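Local coordinates for aerobactin synthase IucC (Klebsiella pneumoniae, PDB 6CN7), which probably catalyses the ATP-dependent joining of a second N-acetyl-N-hydroxylysine to a citryl intermediate, yielding the siderophore aerobactin, at residues A[158-163]-A[256-261]. The protein carries 5 engineered substitutions. Sequence-based numbering, arbitrary orientation.
Sequences YAPEYA and AQQSLR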
ATOM      1  N   TYR A 158      -6.946   2.407 -10.847  1.00 42.39           N
ATOM      2  CA  TYR A 158      -6.289   1.494 -11.776  1.00 43.50           C
ATOM      3  C   TYR A 158      -7.190   0.415 -12.362  1.00 45.14           C
ATOM      4  O   TYR A 158      -6.769  -0.248 -13.314  1.00 45.19           O
ATOM      5  CB  TYR A 158      -5.097   0.817 -11.083  1.00 40.06           C
ATOM      6  CG  TYR A 158      -4.153   1.809 -10.444  1.00 40.11           C
ATOM      7  CD1 TYR A 158      -3.610   2.853 -11.183  1.00 40.09           C
ATOM      8  CD2 TYR A 158      -3.825   1.720  -9.097  1.00 44.81           C
ATOM      9  CE1 TYR A 158      -2.754   3.770 -10.604  1.00 43.35           C
ATOM     10  CE2 TYR A 158      -2.967   2.632  -8.507  1.00 42.96           C
ATOM     11  CZ  TYR A 158      -2.437   3.655  -9.266  1.00 43.59           C
ATOM     12  OH  TYR A 158      -1.585   4.568  -8.687  1.00 52.06           O
ATOM     13  N   ALA A 159      -8.414   0.216 -11.837  1.00 45.87           N
ATOM     14  CA  ALA A 159      -9.235  -0.853 -12.388  1.00 42.34           C
ATOM     15  C   ALA A 159     -10.033  -0.355 -13.591  1.00 42.47           C
ATOM     16  O   ALA A 159     -10.402   0.821 -13.656  1.00 45.15           O
ATOM     17  CB  ALA A 159     -10.191  -1.396 -11.329  1.00 43.22           C
ATOM     18  N   PRO A 160     -10.326  -1.237 -14.552  1.00 42.07           N
ATOM     19  CA  PRO A 160     -10.936  -0.765 -15.804  1.00 39.26           C
ATOM     20  C   PRO A 160     -12.355  -0.249 -15.651  1.00 36.93           C
ATOM     21  O   PRO A 160     -12.743   0.664 -16.391  1.00 40.82           O
ATOM     22  CB  PRO A 160     -10.884  -2.006 -16.709  1.00 41.57           C
ATOM     23  CG  PRO A 160     -10.806  -3.160 -15.777  1.00 41.11           C
ATOM     24  CD  PRO A 160     -10.020  -2.676 -14.595  1.00 41.45           C
ATOM     25  N   GLU A 161     -13.149  -0.796 -14.727  1.00 36.65           N
ATOM     26  CA  GLU A 161     -14.542  -0.372 -14.627  1.00 36.47           C
ATOM     27  C   GLU A 161     -14.690   1.093 -14.233  1.00 42.50           C
ATOM     28  O   GLU A 161     -15.798   1.631 -14.337  1.00 44.77           O
ATOM     29  CB  GLU A 161     -15.307  -1.255 -13.635  1.00 38.48           C
ATOM     30  CG  GLU A 161     -14.767  -1.263 -12.211  1.00 41.64           C
ATOM     31  CD  GLU A 161     -13.758  -2.367 -11.975  1.00 43.19           C
ATOM     32  OE1 GLU A 161     -13.198  -2.889 -12.965  1.00 44.57           O
ATOM     33  OE2 GLU A 161     -13.533  -2.718 -10.796  1.00 39.33           O
ATOM     34  N   TYR A 162     -13.615   1.752 -13.793  1.00 37.98           N
ATOM     35  CA  TYR A 162     -13.660   3.178 -13.496  1.00 41.16           C
ATOM     36  C   TYR A 162     -13.103   4.044 -14.619  1.00 43.59           C
ATOM     37  O   TYR A 162     -13.353   5.254 -14.626  1.00 46.58           O
ATOM     38  CB  TYR A 162     -12.901   3.466 -12.194  1.00 44.35           C
ATOM     39  CG  TYR A 162     -13.482   2.736 -11.003  1.00 46.12           C
ATOM     40  CD1 TYR A 162     -14.542   3.270 -10.286  1.00 47.46           C
ATOM     41  CD2 TYR A 162     -12.976   1.506 -10.602  1.00 46.96           C
ATOM     42  CE1 TYR A 162     -15.083   2.603  -9.201  1.00 46.36           C
ATOM     43  CE2 TYR A 162     -13.507   0.833  -9.519  1.00 44.64           C
ATOM     44  CZ  TYR A 162     -14.561   1.384  -8.821  1.00 44.16           C
ATOM     45  OH  TYR A 162     -15.089   0.709  -7.742  1.00 46.90           O
ATOM     46  N   ALA A 163     -12.354   3.459 -15.554  1.00 44.47           N
ATOM     47  CA  ALA A 163     -11.924   4.153 -16.772  1.00 45.11           C
ATOM     48  C   ALA A 163     -11.081   5.385 -16.455  1.00 45.38           C
ATOM     49  O   ALA A 163     -11.149   6.400 -17.150  1.00 47.70           O
ATOM     50  CB  ALA A 163     -13.127   4.531 -17.639  1.00 46.53           C
ATOM     51  N   ALA A 256      -6.397   1.059 -18.212  1.00 42.73           N
ATOM     52  CA  ALA A 256      -6.369  -0.376 -17.964  1.00 43.10           C
ATOM     53  C   ALA A 256      -7.393  -1.100 -18.826  1.00 46.89           C
ATOM     54  O   ALA A 256      -8.497  -0.601 -19.060  1.00 49.36           O
ATOM     55  CB  ALA A 256      -6.638  -0.667 -16.488  1.00 43.98           C
ATOM     56  N   GLN A 257      -7.015  -2.285 -19.297  1.00 48.49           N
ATOM     57  CA  GLN A 257      -7.930  -3.171 -19.997  1.00 46.28           C
ATOM     58  C   GLN A 257      -8.568  -4.139 -19.002  1.00 42.43           C
ATOM     59  O   GLN A 257      -8.294  -4.107 -17.799  1.00 41.30           O
ATOM     60  CB  GLN A 257      -7.198  -3.935 -21.102  1.00 48.67           C
ATOM     61  CG  GLN A 257      -6.528  -3.056 -22.149  1.00 50.82           C
ATOM     62  CD  GLN A 257      -5.788  -3.870 -23.196  1.00 54.77           C
ATOM     63  OE1 GLN A 257      -5.873  -5.098 -23.220  1.00 59.10           O
ATOM     64  NE2 GLN A 257      -5.053  -3.188 -24.066  1.00 53.05           N
ATOM     65  N   GLN A 258      -9.429  -5.021 -19.511  1.00 43.67           N
ATOM     66  CA  GLN A 258     -10.043  -6.031 -18.656  1.00 46.24           C
ATOM     67  C   GLN A 258      -8.992  -6.898 -17.975  1.00 47.25           C
ATOM     68  O   GLN A 258      -9.187  -7.322 -16.830  1.00 48.40           O
ATOM     69  CB  GLN A 258     -11.000  -6.898 -19.474  1.00 47.50           C
ATOM     70  CG  GLN A 258     -12.285  -6.190 -19.892  1.00 48.91           C
ATOM     71  CD  GLN A 258     -13.208  -5.900 -18.723  1.00 51.43           C
ATOM     72  OE1 GLN A 258     -13.695  -4.782 -18.565  1.00 56.57           O
ATOM     73  NE2 GLN A 258     -13.465  -6.914 -17.903  1.00 48.75           N
ATOM     74  N   SER A 259      -7.878  -7.174 -18.656  1.00 44.42           N
ATOM     75  CA  SER A 259      -6.813  -7.981 -18.073  1.00 48.89           C
ATOM     76  C   SER A 259      -6.053  -7.246 -16.977  1.00 52.74           C
ATOM     77  O   SER A 259      -5.268  -7.880 -16.264  1.00 56.18           O
ATOM     78  CB  SER A 259      -5.832  -8.426 -19.160  1.00 53.43           C
ATOM     79  OG  SER A 259      -5.124  -7.321 -19.695  1.00 58.95           O
ATOM     80  N   LEU A 260      -6.242  -5.932 -16.847  1.00 52.50           N
ATOM     81  CA  LEU A 260      -5.710  -5.156 -15.732  1.00 48.99           C
ATOM     82  C   LEU A 260      -4.202  -4.929 -15.839  1.00 46.83           C
ATOM     83  O   LEU A 260      -3.720  -3.829 -15.549  1.00 44.04           O
ATOM     84  CB  LEU A 260      -6.053  -5.841 -14.404  1.00 50.95           C
ATOM     85  CG  LEU A 260      -5.805  -5.031 -13.131  1.00 56.11           C
ATOM     86  CD1 LEU A 260      -6.589  -3.726 -13.135  1.00 56.93           C
ATOM     87  CD2 LEU A 260      -6.172  -5.862 -11.913  1.00 58.77           C
ATOM     88  N   ARG A 261      -3.446  -5.953 -16.242  1.00 46.84           N
ATOM     89  CA  ARG A 261      -2.006  -5.798 -16.413  1.00 43.83           C
ATOM     90  C   ARG A 261      -1.636  -5.181 -17.754  1.00 44.83           C
ATOM     91  O   ARG A 261      -0.556  -4.593 -17.872  1.00 45.63           O
ATOM     92  CB  ARG A 261      -1.304  -7.149 -16.277  1.00 49.09           C
ATOM     93  CG  ARG A 261      -1.221  -7.688 -14.853  1.00 54.82           C
ATOM     94  CD  ARG A 261      -0.470  -9.008 -14.827  1.00 58.25           C
ATOM     95  NE  ARG A 261       0.885  -8.865 -15.353  1.00 66.02           N
ATOM     96  CZ  ARG A 261       1.652  -9.877 -15.747  1.00 69.13           C
ATOM     97  NH1 ARG A 261       1.205 -11.125 -15.685  1.00 70.31           N
ATOM     98  NH2 ARG A 261       2.873  -9.640 -16.211  1.00 67.32           N
TER
HETATM   99  O   HOH W   1      -4.367  -1.477 -14.110  1.00 37.07           O
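With CG trans to the main-chain nitrogen (chi1 -169°) and chi2 of 58° swinging CD1 toward Pro160, Leu260 brings that methyl 3.9 Å from Pro160 CD; the two side chains run roughly at right angles. Leucine's branched apolar end suits this place, covering the proline CD while CD1 comes 3.5 Å from Tyr158 O. Pro160 is the centre of the contact, with CB and CG against the carbonyls of Ala256 and Gln257. Its CG sits 3.4 Å from Gln257 O, which also accepts the hydrogen bond from Leu260 N closing the type I turn from Gln257 to Leu260. Proline suits the start of the 3-10 segment 160-162: its restricted phi fits, and the first residue needs no N-H for the helical bonds. Ala256 CB, a compact methyl, lies 3.2 Å from Tyr158 O and 4.4 Å from Pro160 CD. No direct hydrogen bond joins the segments; instead one water donates to Tyr158 O and Leu260 O, 2.8 Å from each. Within the turn, Gln258 NE2 is hydrogen-bonded to Gln426, and Gln257 NE2 to Thr264. The contact thus packs the connection from helix 152-158 to strand 165-174 against the turn between antiparallel strands 252-256 and 262-265, with helix 128-133 alongside and helix 91-114 meeting Glu161 and Tyr162.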